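Local coordinates for protein alpha-L-rhamnosidase (Aspergillus terreus, PDB 6GSZ) that probably hydrolyses terminal non-reducing alpha-L-rhamnose residues in alpha-L-rhamnosides, at residues L468-T480 with I526-L538. Residues are numbered along the deposited sequence; the frame is centred on the assembly and turned at random.
Sequences LGWTGDIHAFSRT and IWGDAIVGVPWQL. With BGC (beta-D-glucopyranose), chain B.
His475 ties the two segments together with a direct hydrogen bond. Its ND1 donates to Ile526 O over 2.8 Å, nearly straight at 173°. The oxygen lies in the ring plane and uses a lone pair, which helps to hold the rotation of the imidazole. CG of His475 is anti to the backbone N (chi1 -174°), and this puts the ring across to Ile526 and Ala530. Asp529 holds the acceptor loop, since its OD2 takes the N-H of Ile526; its OD1 is bonded to Ser609 and Trp558.

Aromatic contacts gather at the sugar end. Gly472 CA sits over the five-membered ring of Trp527, 3.5 Å from the centroid and almost on the normal. With no side chain at Gly472, the indole can lie flat on the helix backbone. Trp470 and Trp527 meet rim to rim, their planes at 88°.

Both tryptophans and Asp473 bind the beta-D-glucopyranose. Trp470 covers it with a ring face, near C4 of the sugar. Asp473 grips two hydroxyls: OD1 accepts from sugar O3 at 2.5 Å and OD2 from sugar O2 at 2.6 Å. Trp527 NE1 also donates to O3, over 3.0 Å. Asp460 and His761 also hydrogen-bond to the sugar.

Van der Waals and water-mediated contacts continue along the helices. Val534 CG2 packs on His475 CA at 3.8 Å. Gln537 CG touches Ser478 OG at 3.3 Å, and a water links that OG to Val534 O.

The axes of 471-480 and 530-538, pieces of helices 471-484 and 530-542, run nearly parallel and come within 8.9 Å. They fit the (alpha/alpha)6 barrel of six-hairpin glycosidases, with the sugar pocket at helix ends. Helix 488-503 packs against Ile474 and Val534, helix 545-562 against Leu538, and helix 598-619 against Ile526 and Val532.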
loop_
_atom_site.group_PDB
_atom_site.type_symbol
_atom_site.label_atom_id
_atom_site.label_comp_id
_atom_site.label_asym_id
_atom_site.label_seq_id
_atom_site.Cartn_x
_atom_site.Cartn_y
_atom_site.Cartn_z
ATOM N N LEU A 468 -9.325 1.796 -7.717
ATOM C CA LEU A 468 -9.926 2.626 -6.688
ATOM C C LEU A 468 -9.581 2.048 -5.310
ATOM O O LEU A 468 -9.231 0.834 -5.177
ATOM C CB LEU A 468 -11.451 2.631 -6.855
ATOM C CG LEU A 468 -11.946 3.015 -8.250
ATOM C CD1 LEU A 468 -13.452 2.889 -8.338
ATOM C CD2 LEU A 468 -11.487 4.431 -8.655
ATOM N N GLY A 469 -9.715 2.910 -4.306
ATOM C CA GLY A 469 -9.372 2.486 -2.933
ATOM C C GLY A 469 -10.463 1.669 -2.259
ATOM O O GLY A 469 -11.111 2.139 -1.323
ATOM N N TRP A 470 -10.723 0.490 -2.829
ATOM C CA TRP A 470 -11.810 -0.365 -2.336
ATOM C C TRP A 470 -11.572 -0.817 -0.878
ATOM O O TRP A 470 -10.548 -1.410 -0.519
ATOM C CB TRP A 470 -12.007 -1.546 -3.268
ATOM C CG TRP A 470 -12.844 -1.217 -4.473
ATOM C CD1 TRP A 470 -12.412 -0.925 -5.734
ATOM C CD2 TRP A 470 -14.274 -1.202 -4.520
ATOM N NE1 TRP A 470 -13.488 -0.732 -6.555
ATOM C CE2 TRP A 470 -14.646 -0.873 -5.839
ATOM C CE3 TRP A 470 -15.259 -1.425 -3.572
ATOM C CZ2 TRP A 470 -15.979 -0.788 -6.219
ATOM C CZ3 TRP A 470 -16.579 -1.339 -3.936
ATOM C CH2 TRP A 470 -16.931 -1.001 -5.257
ATOM N N THR A 471 -12.546 -0.483 -0.045
ATOM C CA THR A 471 -12.428 -0.647 1.409
ATOM C C THR A 471 -12.375 -2.116 1.848
ATOM O O THR A 471 -11.596 -2.485 2.707
ATOM C CB THR A 471 -13.548 0.162 2.070
ATOM O OG1 THR A 471 -14.826 -0.182 1.516
ATOM C CG2 THR A 471 -13.288 1.640 1.932
ATOM N N GLY A 472 -13.241 -2.960 1.284
ATOM C CA GLY A 472 -13.282 -4.330 1.732
ATOM C C GLY A 472 -11.981 -5.056 1.423
ATOM O O GLY A 472 -11.488 -5.875 2.223
ATOM N N ASP A 473 -11.373 -4.798 0.261
ATOM C CA ASP A 473 -10.196 -5.514 -0.164
ATOM C C ASP A 473 -9.041 -5.263 0.829
ATOM O O ASP A 473 -8.328 -6.198 1.198
ATOM C CB ASP A 473 -9.768 -5.114 -1.583
ATOM C CG ASP A 473 -10.818 -5.279 -2.665
ATOM O OD1 ASP A 473 -11.971 -4.839 -2.425
ATOM O OD2 ASP A 473 -10.478 -5.876 -3.716
ATOM N N ILE A 474 -8.843 -4.002 1.232
ATOM C CA ILE A 474 -7.763 -3.699 2.152
ATOM C C ILE A 474 -8.085 -4.216 3.556
ATOM O O ILE A 474 -7.181 -4.601 4.276
ATOM C CB ILE A 474 -7.317 -2.224 2.084
ATOM C CG1 ILE A 474 -6.081 -1.975 2.939
ATOM C CG2 ILE A 474 -8.430 -1.277 2.435
ATOM C CD1 ILE A 474 -4.863 -2.817 2.549
ATOM N N HIS A 475 -9.358 -4.246 3.920
ATOM C CA HIS A 475 -9.738 -4.867 5.187
ATOM C C HIS A 475 -9.239 -6.321 5.200
ATOM O O HIS A 475 -8.597 -6.776 6.164
ATOM C CB HIS A 475 -11.245 -4.728 5.423
ATOM C CG HIS A 475 -11.732 -5.205 6.756
ATOM N ND1 HIS A 475 -13.094 -5.242 7.034
ATOM C CD2 HIS A 475 -11.108 -5.742 7.826
ATOM C CE1 HIS A 475 -13.273 -5.751 8.261
ATOM N NE2 HIS A 475 -12.072 -6.046 8.760
ATOM N N ALA A 476 -9.532 -7.071 4.153
ATOM C CA ALA A 476 -9.137 -8.476 4.067
ATOM C C ALA A 476 -7.617 -8.666 4.017
ATOM O O ALA A 476 -7.089 -9.604 4.628
ATOM C CB ALA A 476 -9.765 -9.126 2.838
ATOM N N PHE A 477 -6.911 -7.774 3.331
ATOM C CA PHE A 477 -5.486 -8.003 2.998
ATOM C C PHE A 477 -4.508 -7.408 4.036
ATOM O O PHE A 477 -3.342 -7.791 4.008
ATOM C CB PHE A 477 -5.183 -7.446 1.597
ATOM C CG PHE A 477 -3.806 -7.799 1.091
ATOM C CD1 PHE A 477 -3.475 -9.124 0.819
ATOM C CD2 PHE A 477 -2.858 -6.808 0.858
ATOM C CE1 PHE A 477 -2.203 -9.460 0.397
ATOM C CE2 PHE A 477 -1.581 -7.147 0.429
ATOM C CZ PHE A 477 -1.267 -8.473 0.191
ATOM N N SER A 478 -4.916 -6.454 4.888
ATOM C CA SER A 478 -3.881 -5.662 5.605
ATOM C C SER A 478 -3.056 -6.536 6.600
ATOM O O SER A 478 -1.882 -6.212 6.805
ATOM C CB SER A 478 -4.453 -4.411 6.268
ATOM O OG SER A 478 -4.930 -4.670 7.559
ATOM N N ARG A 479 -3.609 -7.651 7.148
ATOM C CA ARG A 479 -2.823 -8.492 8.011
ATOM C C ARG A 479 -1.597 -9.044 7.266
ATOM O O ARG A 479 -0.487 -9.140 7.821
ATOM C CB ARG A 479 -3.711 -9.621 8.545
ATOM C CG ARG A 479 -3.079 -10.563 9.553
ATOM C CD ARG A 479 -4.181 -11.456 10.074
ATOM N NE ARG A 479 -3.713 -12.491 10.982
ATOM C CZ ARG A 479 -4.565 -13.279 11.671
ATOM N NH1 ARG A 479 -5.885 -13.075 11.634
ATOM N NH2 ARG A 479 -4.080 -14.242 12.433
ATOM N N THR A 480 -1.797 -9.429 6.011
ATOM C CA THR A 480 -0.742 -9.863 5.128
ATOM C C THR A 480 0.192 -8.674 4.765
ATOM O O THR A 480 1.429 -8.744 4.850
ATOM C CB THR A 480 -1.323 -10.530 3.868
ATOM O OG1 THR A 480 -2.152 -11.636 4.245
ATOM C CG2 THR A 480 -0.210 -10.992 2.942
ATOM N N ILE A 526 -18.115 -5.424 6.019
ATOM C CA ILE A 526 -16.773 -5.797 5.507
ATOM C C ILE A 526 -16.095 -4.576 4.866
ATOM O O ILE A 526 -15.021 -4.214 5.273
ATOM C CB ILE A 526 -16.778 -7.028 4.580
ATOM C CG1 ILE A 526 -17.561 -8.199 5.199
ATOM C CG2 ILE A 526 -15.341 -7.419 4.244
ATOM C CD1 ILE A 526 -17.780 -9.331 4.249
ATOM N N TRP A 527 -16.731 -4.036 3.823
ATOM C CA TRP A 527 -16.332 -2.788 3.159
ATOM C C TRP A 527 -16.453 -1.646 4.172
ATOM O O TRP A 527 -15.426 -1.086 4.540
ATOM C CB TRP A 527 -17.204 -2.608 1.905
ATOM C CG TRP A 527 -16.680 -3.383 0.732
ATOM C CD1 TRP A 527 -16.043 -2.867 -0.359
ATOM C CD2 TRP A 527 -16.717 -4.808 0.505
ATOM N NE1 TRP A 527 -15.670 -3.861 -1.213
ATOM C CE2 TRP A 527 -16.049 -5.070 -0.701
ATOM C CE3 TRP A 527 -17.228 -5.905 1.214
ATOM C CZ2 TRP A 527 -15.893 -6.351 -1.228
ATOM C CZ3 TRP A 527 -17.058 -7.177 0.701
ATOM C CH2 TRP A 527 -16.407 -7.404 -0.508
ATOM N N GLY A 528 -17.634 -1.398 4.735
ATOM C CA GLY A 528 -17.735 -0.337 5.692
ATOM C C GLY A 528 -16.930 -0.616 6.960
ATOM O O GLY A 528 -16.409 0.302 7.600
ATOM N N ASP A 529 -16.867 -1.905 7.323
ATOM C CA ASP A 529 -16.132 -2.334 8.508
ATOM C C ASP A 529 -14.632 -2.051 8.397
ATOM O O ASP A 529 -13.940 -2.159 9.410
ATOM C CB ASP A 529 -16.382 -3.797 8.837
ATOM C CG ASP A 529 -17.807 -4.043 9.332
ATOM O OD1 ASP A 529 -18.192 -3.381 10.347
ATOM O OD2 ASP A 529 -18.466 -4.912 8.714
ATOM N N ALA A 530 -14.108 -1.699 7.206
ATOM C CA ALA A 530 -12.704 -1.337 7.107
ATOM C C ALA A 530 -12.292 -0.220 8.067
ATOM O O ALA A 530 -11.104 -0.170 8.481
ATOM C CB ALA A 530 -12.350 -0.941 5.700
ATOM N N ILE A 531 -13.238 0.684 8.373
ATOM C CA ILE A 531 -12.920 1.834 9.231
ATOM C C ILE A 531 -12.627 1.402 10.689
ATOM O O ILE A 531 -12.094 2.212 11.464
ATOM C CB ILE A 531 -14.036 2.899 9.135
ATOM C CG1 ILE A 531 -13.608 4.288 9.600
ATOM C CG2 ILE A 531 -15.318 2.428 9.815
ATOM C CD1 ILE A 531 -12.566 4.894 8.757
ATOM N N VAL A 532 -13.002 0.160 11.024
ATOM C CA VAL A 532 -12.652 -0.478 12.317
ATOM C C VAL A 532 -11.454 -1.405 12.116
ATOM O O VAL A 532 -10.502 -1.391 12.886
ATOM C CB VAL A 532 -13.849 -1.259 12.910
ATOM C CG1 VAL A 532 -13.495 -1.836 14.289
ATOM C CG2 VAL A 532 -15.093 -0.398 13.036
ATOM N N GLY A 533 -11.593 -2.298 11.148
ATOM C CA GLY A 533 -10.651 -3.416 10.973
ATOM C C GLY A 533 -9.244 -2.982 10.585
ATOM O O GLY A 533 -8.231 -3.574 10.979
ATOM N N VAL A 534 -9.147 -2.003 9.662
ATOM C CA VAL A 534 -7.817 -1.582 9.208
ATOM C C VAL A 534 -7.088 -0.906 10.382
ATOM O O VAL A 534 -5.945 -1.264 10.656
ATOM C CB VAL A 534 -7.826 -0.782 7.898
ATOM C CG1 VAL A 534 -6.425 -0.375 7.491
ATOM C CG2 VAL A 534 -8.425 -1.649 6.803
ATOM N N PRO A 535 -7.692 0.046 11.124
ATOM C CA PRO A 535 -7.091 0.549 12.373
ATOM C C PRO A 535 -6.717 -0.545 13.388
ATOM O O PRO A 535 -5.607 -0.483 13.965
ATOM C CB PRO A 535 -8.142 1.520 12.918
ATOM C CG PRO A 535 -8.793 2.043 11.652
ATOM C CD PRO A 535 -8.917 0.801 10.794
ATOM N N TRP A 536 -7.616 -1.513 13.592
ATOM C CA TRP A 536 -7.309 -2.546 14.591
ATOM C C TRP A 536 -6.022 -3.286 14.182
ATOM O O TRP A 536 -5.117 -3.509 14.994
ATOM C CB TRP A 536 -8.480 -3.522 14.698
ATOM C CG TRP A 536 -8.266 -4.675 15.645
ATOM C CD1 TRP A 536 -8.504 -4.705 16.975
ATOM C CD2 TRP A 536 -7.783 -5.967 15.287
ATOM N NE1 TRP A 536 -8.215 -5.941 17.479
ATOM C CE2 TRP A 536 -7.719 -6.730 16.477
ATOM C CE3 TRP A 536 -7.310 -6.512 14.098
ATOM C CZ2 TRP A 536 -7.237 -8.037 16.473
ATOM C CZ3 TRP A 536 -6.827 -7.800 14.089
ATOM C CH2 TRP A 536 -6.799 -8.550 15.266
ATOM N N GLN A 537 -5.948 -3.699 12.917
ATOM C CA GLN A 537 -4.782 -4.406 12.398
ATOM C C GLN A 537 -3.522 -3.520 12.423
ATOM O O GLN A 537 -2.381 -4.016 12.577
ATOM C CB GLN A 537 -5.037 -5.049 11.048
ATOM C CG GLN A 537 -3.859 -5.838 10.503
ATOM C CD GLN A 537 -3.487 -7.020 11.379
ATOM O OE1 GLN A 537 -4.290 -7.919 11.544
ATOM N NE2 GLN A 537 -2.242 -7.030 11.854
ATOM N N LEU A 538 -3.697 -2.231 12.091
ATOM C CA LEU A 538 -2.569 -1.350 12.067
ATOM C C LEU A 538 -1.922 -1.305 13.461
ATOM O O LEU A 538 -0.698 -1.216 13.569
ATOM C CB LEU A 538 -3.022 0.028 11.566
ATOM C CG LEU A 538 -1.950 0.912 10.987
ATOM C CD1 LEU A 538 -1.298 0.294 9.746
ATOM C CD2 LEU A 538 -2.557 2.264 10.675
HETATM C C2 BGC B . -13.215 -4.829 -5.712
HETATM C C3 BGC B . -14.370 -5.263 -4.854
HETATM C C4 BGC B . -15.732 -4.698 -5.189
HETATM C C5 BGC B . -15.876 -4.907 -6.618
HETATM C C6 BGC B . -17.262 -4.390 -6.951
HETATM C C1 BGC B . -13.592 -4.946 -7.179
HETATM O O1 BGC B . -12.448 -4.660 -7.960
HETATM O O2 BGC B . -12.194 -5.799 -5.689
HETATM O O3 BGC B . -14.160 -4.766 -3.642
HETATM O O4 BGC B . -16.866 -5.225 -4.461
HETATM O O5 BGC B . -14.837 -4.303 -7.454
HETATM O O6 BGC B . -17.421 -4.428 -8.372
HETATM O O HOH W 1 -7.557 -5.032 7.981
HETATM O O HOH W 2 -3.849 -2.508 8.942
#